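Local structure of bifunctional purine biosynthetic protein ADE5,7 (Cryptococcus neoformans var. grubii serotype A, 7LVO) at residues V66-N71 and L86-P91; W100-N105 and K126-P131. The protein catalyses the second and fifth steps of de novo purine biosynthesis, the N-terminal half described here being the ATP-dependent glycinamide ribonucleotide synthetase. One frame throughout, in Å; residues are numbered along the deposited sequence.

Contact 1: residues V66-N71 and L86-P91; sequences VVCPGN and LPWGAP
C68 meets the indole of W88 at the rim of its five-membered ring, offering both its thiol and its carbonyl to the same N-H edge. The sulfur lies 4.4 Å from the centroid of that ring and 89° off the ring normal, so this is an edge-on sulfur-aromatic contact with neither face involved. Within it, C68 SG is 3.6 Å from W88 CD1. The indole nitrogen points to the backbone instead: W88 NE1 donates to C68 O over 3.3 Å, a weak hydrogen bond bent to 147° at the hydrogen. With SG anti to its own backbone N (chi1 -180°), the C68 thiol also reaches the backbone two residues before W88, where C68 SG is 3.3 Å from L86 O. The site lies in the N domain, at the end of strand 62-67 in a parallel four-stranded sheet of strand order 3-2-1-4, and the second segment belongs to the loop that leads from strand 81-83 to helix 95-104. The chain turns a corner at C68, and the peptide bond to P69 that follows is cis; P69 CD approaches the indole obliquely, 4.5 Å from W88 CZ2. L41 and I97 pack on the buried C68 side chain, while L43 and P113 touch W88.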
ATOM      1  N   VAL A  66      -2.007  11.309 -15.874  1.00 25.24           N
ATOM      2  CA  VAL A  66      -3.408  11.545 -15.558  1.00 27.81           C
ATOM      3  C   VAL A  66      -3.708  10.858 -14.232  1.00 29.19           C
ATOM      4  O   VAL A  66      -3.479   9.651 -14.086  1.00 20.96           O
ATOM      5  CB  VAL A  66      -4.340  11.034 -16.665  1.00 26.94           C
ATOM      6  CG1 VAL A  66      -5.786  11.232 -16.266  1.00 28.37           C
ATOM      7  CG2 VAL A  66      -4.039  11.734 -17.977  1.00 37.16           C
ATOM      8  N   VAL A  67      -4.222  11.624 -13.275  1.00 24.66           N
ATOM      9  CA  VAL A  67      -4.551  11.122 -11.947  1.00 19.99           C
ATOM     10  C   VAL A  67      -6.065  11.147 -11.826  1.00 23.66           C
ATOM     11  O   VAL A  67      -6.674  12.224 -11.780  1.00 25.04           O
ATOM     12  CB  VAL A  67      -3.888  11.948 -10.836  1.00 19.10           C
ATOM     13  CG1 VAL A  67      -3.820  11.155  -9.563  1.00 21.72           C
ATOM     14  CG2 VAL A  67      -2.504  12.419 -11.275  1.00 20.93           C
ATOM     15  N   CYS A  68      -6.672   9.965 -11.769  1.00 20.44           N
ATOM     16  CA  CYS A  68      -8.123   9.831 -11.714  1.00 25.38           C
ATOM     17  C   CYS A  68      -8.542   9.248 -10.374  1.00 21.75           C
ATOM     18  O   CYS A  68      -8.297   8.062 -10.122  1.00 22.98           O
ATOM     19  CB  CYS A  68      -8.615   8.939 -12.858  1.00 32.92           C
ATOM     20  SG  CYS A  68     -10.408   8.706 -12.887  1.00 27.47           S
ATOM     21  N   PRO A  69      -9.179  10.023  -9.480  1.00 22.90           N
ATOM     22  CA  PRO A  69      -9.526  11.441  -9.633  1.00 20.78           C
ATOM     23  C   PRO A  69      -8.406  12.393  -9.217  1.00 25.64           C
ATOM     24  O   PRO A  69      -8.482  13.585  -9.499  1.00 23.48           O
ATOM     25  CB  PRO A  69     -10.744  11.599  -8.705  1.00 28.78           C
ATOM     26  CG  PRO A  69     -10.487  10.605  -7.606  1.00 24.50           C
ATOM     27  CD  PRO A  69      -9.714   9.450  -8.227  1.00 25.59           C
ATOM     28  N   GLY A  70      -7.373  11.864  -8.558  1.00 17.66           N
ATOM     29  CA  GLY A  70      -6.340  12.731  -8.038  1.00 22.75           C
ATOM     30  C   GLY A  70      -6.845  13.538  -6.844  1.00 22.46           C
ATOM     31  O   GLY A  70      -7.943  13.323  -6.317  1.00 24.35           O
ATOM     32  N   ASN A  71      -6.010  14.476  -6.420  1.00 18.54           N
ATOM     33  CA  ASN A  71      -6.313  15.282  -5.237  1.00 29.71           C
ATOM     34  C   ASN A  71      -5.742  16.683  -5.436  1.00 24.82           C
ATOM     35  O   ASN A  71      -5.255  17.027  -6.514  1.00 26.41           O
ATOM     36  CB  ASN A  71      -5.766  14.604  -3.971  1.00 21.74           C
ATOM     37  CG  ASN A  71      -4.266  14.389  -4.022  1.00 20.45           C
ATOM     38  OD1 ASN A  71      -3.528  15.170  -4.617  1.00 23.56           O
ATOM     39  ND2 ASN A  71      -3.807  13.319  -3.382  1.00 20.22           N
ATOM     40  N   LEU A  86     -13.580  11.895 -13.205  1.00 32.69           N
ATOM     41  CA  LEU A  86     -14.429  10.964 -13.928  1.00 29.05           C
ATOM     42  C   LEU A  86     -14.601   9.697 -13.104  1.00 34.49           C
ATOM     43  O   LEU A  86     -13.640   9.232 -12.474  1.00 36.01           O
ATOM     44  CB  LEU A  86     -13.828  10.613 -15.296  1.00 31.49           C
ATOM     45  CG  LEU A  86     -14.697   9.750 -16.204  1.00 39.75           C
ATOM     46  CD1 LEU A  86     -15.885  10.544 -16.722  1.00 44.68           C
ATOM     47  CD2 LEU A  86     -13.875   9.183 -17.357  1.00 44.49           C
ATOM     48  N   PRO A  87     -15.801   9.124 -13.078  1.00 32.84           N
ATOM     49  CA  PRO A  87     -15.977   7.850 -12.371  1.00 35.19           C
ATOM     50  C   PRO A  87     -15.282   6.713 -13.100  1.00 40.28           C
ATOM     51  O   PRO A  87     -15.075   6.754 -14.317  1.00 37.39           O
ATOM     52  CB  PRO A  87     -17.499   7.649 -12.353  1.00 39.67           C
ATOM     53  CG  PRO A  87     -18.087   8.988 -12.674  1.00 38.17           C
ATOM     54  CD  PRO A  87     -17.084   9.665 -13.571  1.00 36.05           C
ATOM     55  N   TRP A  88     -14.921   5.684 -12.334  1.00 38.78           N
ATOM     56  CA  TRP A  88     -14.277   4.515 -12.916  1.00 41.00           C
ATOM     57  C   TRP A  88     -15.274   3.590 -13.601  1.00 39.25           C
ATOM     58  O   TRP A  88     -14.901   2.847 -14.520  1.00 40.06           O
ATOM     59  CB  TRP A  88     -13.533   3.728 -11.837  1.00 38.00           C
ATOM     60  CG  TRP A  88     -12.392   4.455 -11.212  1.00 30.28           C
ATOM     61  CD1 TRP A  88     -11.817   5.607 -11.650  1.00 27.04           C
ATOM     62  CD2 TRP A  88     -11.687   4.078 -10.029  1.00 25.54           C
ATOM     63  NE1 TRP A  88     -10.795   5.975 -10.811  1.00 29.25           N
ATOM     64  CE2 TRP A  88     -10.694   5.050  -9.808  1.00 23.77           C
ATOM     65  CE3 TRP A  88     -11.796   3.007  -9.133  1.00 27.18           C
ATOM     66  CZ2 TRP A  88      -9.813   4.986  -8.735  1.00 24.08           C
ATOM     67  CZ3 TRP A  88     -10.919   2.947  -8.066  1.00 27.19           C
ATOM     68  CH2 TRP A  88      -9.939   3.928  -7.879  1.00 27.68           C
ATOM     69  N   GLY A  89     -16.525   3.612 -13.170  1.00 37.05           N
ATOM     70  CA  GLY A  89     -17.485   2.610 -13.615  1.00 36.56           C
ATOM     71  C   GLY A  89     -17.450   1.374 -12.739  1.00 35.59           C
ATOM     72  O   GLY A  89     -16.420   0.990 -12.189  1.00 39.94           O
ATOM     73  N   ALA A  90     -18.608   0.742 -12.599  1.00 31.08           N
ATOM     74  CA  ALA A  90     -18.718  -0.414 -11.723  1.00 39.30           C
ATOM     75  C   ALA A  90     -17.960  -1.601 -12.315  1.00 43.43           C
ATOM     76  O   ALA A  90     -17.867  -1.744 -13.541  1.00 33.42           O
ATOM     77  CB  ALA A  90     -20.182  -0.785 -11.509  1.00 45.81           C
ATOM     78  N   PRO A  91     -17.404  -2.466 -11.469  1.00 39.74           N
ATOM     79  CA  PRO A  91     -16.748  -3.677 -11.981  1.00 36.07           C
ATOM     80  C   PRO A  91     -17.774  -4.638 -12.550  1.00 41.88           C
ATOM     81  O   PRO A  91     -18.976  -4.494 -12.284  1.00 46.43           O
ATOM     82  CB  PRO A  91     -16.059  -4.268 -10.742  1.00 38.01           C
ATOM     83  CG  PRO A  91     -16.114  -3.204  -9.689  1.00 35.21           C
ATOM     84  CD  PRO A  91     -17.331  -2.380 -10.000  1.00 37.65           C
TER

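Contact 2: residues W100-N105 and K126-P131; sequences WAQKEN and KKVGIP
A101 and I130 form the apolar centre of this contact, in which the methyl of A101 meets the end of the isoleucine side chain: A101 CB lies 3.7 Å from I130 CD1. The delta methyl of I130 also touches the helix backbone, with I130 CD1 3.8 Å from Q102 N. I130 gets there with CG1 anti to its carbonyl carbon (chi1 -63°) and an extended second torsion, which carries CD1 forward to the helix. Farther out, Q102 and V128 cross obliquely. The glutamine is stretched out from the helix with CG anti to the backbone N (chi1 -173°), bringing Q102 OE1 to 3.7 Å from V128 CG1.

Behind these side chains lie the C-terminal ends of two helices. K126 to G129 make a type I turn, closed by a hydrogen bond of 3.1 Å from G129 N to K126 O; G129, with positive phi, is the C-prime residue of a Schellman motif ending helix 121-126. V128 and I130, on either side of that glycine in sequence, both direct their CB atoms toward helix 95-104, which itself terminates in a Schellman motif at N105. F125 packs against both A101 and I130, continuing the apolar layer into helix 121-126, and P131 pairs through its backbone with V109 of the edge strand 108-111. With no hydrogen bond or salt bridge between the two segments, their cohesion is that of van der Waals packing, buried at A101 and I130 and more exposed at Q102.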
ATOM      1  N   TRP A 100     -12.595   5.811 -21.679  1.00 34.24           N
ATOM      2  CA  TRP A 100     -11.822   7.049 -21.698  1.00 32.22           C
ATOM      3  C   TRP A 100     -10.363   6.771 -22.050  1.00 29.44           C
ATOM      4  O   TRP A 100      -9.791   7.410 -22.939  1.00 33.39           O
ATOM      5  CB  TRP A 100     -11.927   7.748 -20.340  1.00 27.81           C
ATOM      6  CG  TRP A 100     -11.307   9.106 -20.309  1.00 32.10           C
ATOM      7  CD1 TRP A 100     -11.939  10.296 -20.510  1.00 29.36           C
ATOM      8  CD2 TRP A 100      -9.931   9.424 -20.061  1.00 33.14           C
ATOM      9  NE1 TRP A 100     -11.048  11.331 -20.404  1.00 31.28           N
ATOM     10  CE2 TRP A 100      -9.810  10.825 -20.124  1.00 35.82           C
ATOM     11  CE3 TRP A 100      -8.797   8.662 -19.781  1.00 29.31           C
ATOM     12  CZ2 TRP A 100      -8.596  11.480 -19.928  1.00 35.68           C
ATOM     13  CZ3 TRP A 100      -7.593   9.313 -19.587  1.00 29.76           C
ATOM     14  CH2 TRP A 100      -7.500  10.704 -19.662  1.00 36.82           C
ATOM     15  N   ALA A 101      -9.739   5.818 -21.353  1.00 26.41           N
ATOM     16  CA  ALA A 101      -8.339   5.513 -21.616  1.00 23.46           C
ATOM     17  C   ALA A 101      -8.127   5.098 -23.070  1.00 31.17           C
ATOM     18  O   ALA A 101      -7.144   5.501 -23.700  1.00 30.10           O
ATOM     19  CB  ALA A 101      -7.855   4.412 -20.677  1.00 28.69           C
ATOM     20  N   GLN A 102      -9.046   4.304 -23.620  1.00 34.69           N
ATOM     21  CA  GLN A 102      -8.904   3.855 -25.002  1.00 41.35           C
ATOM     22  C   GLN A 102      -8.908   5.029 -25.968  1.00 39.91           C
ATOM     23  O   GLN A 102      -8.084   5.087 -26.890  1.00 45.56           O
ATOM     24  CB  GLN A 102     -10.024   2.873 -25.346  1.00 39.33           C
ATOM     25  CG  GLN A 102      -9.873   2.207 -26.696  1.00 39.44           C
ATOM     26  CD  GLN A 102     -10.958   1.180 -26.965  1.00 39.68           C
ATOM     27  OE1 GLN A 102     -11.910   1.048 -26.197  1.00 43.38           O
ATOM     28  NE2 GLN A 102     -10.817   0.443 -28.064  1.00 55.09           N
ATOM     29  N   LYS A 103      -9.828   5.977 -25.778  1.00 32.40           N
ATOM     30  CA  LYS A 103      -9.897   7.135 -26.661  1.00 35.40           C
ATOM     31  C   LYS A 103      -8.716   8.079 -26.478  1.00 39.97           C
ATOM     32  O   LYS A 103      -8.406   8.848 -27.393  1.00 42.80           O
ATOM     33  CB  LYS A 103     -11.204   7.895 -26.427  1.00 49.21           C
ATOM     34  CG  LYS A 103     -12.464   7.089 -26.723  1.00 54.51           C
ATOM     35  CD  LYS A 103     -12.547   6.696 -28.194  1.00 63.33           C
ATOM     36  CE  LYS A 103     -13.869   6.008 -28.514  1.00 75.55           C
ATOM     37  NZ  LYS A 103     -14.055   4.748 -27.739  1.00 67.90           N
ATOM     38  N   GLU A 104      -8.050   8.040 -25.325  1.00 44.83           N
ATOM     39  CA  GLU A 104      -6.925   8.919 -25.042  1.00 37.48           C
ATOM     40  C   GLU A 104      -5.579   8.270 -25.328  1.00 34.62           C
ATOM     41  O   GLU A 104      -4.541   8.897 -25.092  1.00 40.81           O
ATOM     42  CB  GLU A 104      -6.972   9.378 -23.579  1.00 31.71           C
ATOM     43  CG  GLU A 104      -8.252  10.102 -23.197  1.00 36.12           C
ATOM     44  CD  GLU A 104      -8.328  11.503 -23.780  1.00 41.70           C
ATOM     45  OE1 GLU A 104      -7.293  12.016 -24.259  1.00 45.79           O
ATOM     46  OE2 GLU A 104      -9.426  12.098 -23.746  1.00 46.27           O
ATOM     47  N   ASN A 105      -5.570   7.032 -25.819  1.00 32.78           N
ATOM     48  CA  ASN A 105      -4.331   6.326 -26.142  1.00 43.27           C
ATOM     49  C   ASN A 105      -3.400   6.262 -24.932  1.00 36.26           C
ATOM     50  O   ASN A 105      -2.214   6.596 -25.007  1.00 35.79           O
ATOM     51  CB  ASN A 105      -3.630   6.976 -27.337  1.00 42.43           C
ATOM     52  CG  ASN A 105      -4.366   6.738 -28.639  1.00 48.20           C
ATOM     53  OD1 ASN A 105      -4.819   7.678 -29.291  1.00 48.20           O
ATOM     54  ND2 ASN A 105      -4.489   5.472 -29.021  1.00 48.90           N
ATOM     55  N   LYS A 126      -7.065  -5.100 -20.071  1.00 27.90           N
ATOM     56  CA  LYS A 126      -6.470  -6.109 -20.944  1.00 28.24           C
ATOM     57  C   LYS A 126      -7.314  -6.323 -22.190  1.00 24.48           C
ATOM     58  O   LYS A 126      -6.777  -6.551 -23.280  1.00 24.05           O
ATOM     59  CB  LYS A 126      -6.304  -7.421 -20.187  1.00 27.51           C
ATOM     60  CG  LYS A 126      -5.583  -8.518 -20.978  1.00 32.54           C
ATOM     61  CD  LYS A 126      -5.395  -9.770 -20.140  1.00 34.85           C
ATOM     62  CE  LYS A 126      -4.591 -10.828 -20.885  1.00 44.73           C
ATOM     63  NZ  LYS A 126      -5.299 -11.318 -22.108  1.00 49.40           N
ATOM     64  N   LYS A 127      -8.640  -6.228 -22.053  1.00 30.74           N
ATOM     65  CA  LYS A 127      -9.540  -6.444 -23.179  1.00 29.21           C
ATOM     66  C   LYS A 127      -9.435  -5.352 -24.233  1.00 24.61           C
ATOM     67  O   LYS A 127      -9.945  -5.541 -25.344  1.00 31.93           O
ATOM     68  CB  LYS A 127     -10.985  -6.546 -22.683  1.00 29.24           C
ATOM     69  CG  LYS A 127     -11.243  -7.744 -21.795  1.00 46.94           C
ATOM     70  CD  LYS A 127     -12.634  -7.695 -21.176  1.00 83.88           C
ATOM     71  CE  LYS A 127     -12.875  -8.887 -20.257  1.00 95.65           C
ATOM     72  NZ  LYS A 127     -14.223  -8.840 -19.623  1.00 78.91           N
ATOM     73  N   VAL A 128      -8.788  -4.230 -23.922  1.00 30.66           N
ATOM     74  CA  VAL A 128      -8.569  -3.155 -24.882  1.00 31.21           C
ATOM     75  C   VAL A 128      -7.090  -2.967 -25.190  1.00 25.77           C
ATOM     76  O   VAL A 128      -6.714  -1.979 -25.830  1.00 27.04           O
ATOM     77  CB  VAL A 128      -9.192  -1.836 -24.395  1.00 31.49           C
ATOM     78  CG1 VAL A 128     -10.710  -1.942 -24.393  1.00 37.64           C
ATOM     79  CG2 VAL A 128      -8.675  -1.479 -23.005  1.00 26.43           C
ATOM     80  N   GLY A 129      -6.239  -3.886 -24.747  1.00 28.19           N
ATOM     81  CA  GLY A 129      -4.829  -3.814 -25.066  1.00 27.03           C
ATOM     82  C   GLY A 129      -4.064  -2.711 -24.384  1.00 31.65           C
ATOM     83  O   GLY A 129      -3.021  -2.294 -24.893  1.00 36.53           O
ATOM     84  N   ILE A 130      -4.551  -2.225 -23.247  1.00 35.81           N
ATOM     85  CA  ILE A 130      -3.846  -1.214 -22.454  1.00 24.94           C
ATOM     86  C   ILE A 130      -3.186  -1.939 -21.290  1.00 25.55           C
ATOM     87  O   ILE A 130      -3.899  -2.491 -20.427  1.00 19.85           O
ATOM     88  CB  ILE A 130      -4.802  -0.123 -21.965  1.00 27.48           C
ATOM     89  CG1 ILE A 130      -5.407   0.626 -23.153  1.00 33.47           C
ATOM     90  CG2 ILE A 130      -4.077   0.848 -21.026  1.00 29.29           C
ATOM     91  CD1 ILE A 130      -6.482   1.629 -22.771  1.00 36.50           C
ATOM     92  N   PRO A 131      -1.854  -1.965 -21.199  1.00 24.82           N
ATOM     93  CA  PRO A 131      -1.204  -2.719 -20.123  1.00 32.35           C
ATOM     94  C   PRO A 131      -1.421  -2.073 -18.763  1.00 27.72           C
ATOM     95  O   PRO A 131      -1.613  -0.860 -18.642  1.00 22.72           O
ATOM     96  CB  PRO A 131       0.281  -2.702 -20.515  1.00 25.76           C
ATOM     97  CG  PRO A 131       0.433  -1.471 -21.348  1.00 34.62           C
ATOM     98  CD  PRO A 131      -0.870  -1.311 -22.097  1.00 34.07           C
TER

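From the N terminus, strand 62-67 delivers the first segment of contact 1, and the chain passes through helix 72-77 and strand 81-83 before L86-P91 closes that loop. Contact 2 opens afterwards, on helix 95-104, and closes once strand 108-111 and helices 114-118 and 121-126 have been traversed; the two loops therefore follow in series, neither nesting nor crossing. The centres of contact 1 and contact 2 are about 14 Å apart. W100 nevertheless joins them directly: W100 CH2 packs 3.8 Å from V66 CG1, and W100 CB is 3.8 Å from L86 CD2. Helix 95-104 thus links the sheet end in contact 1 with the turn after helix 121-126, all within the N domain.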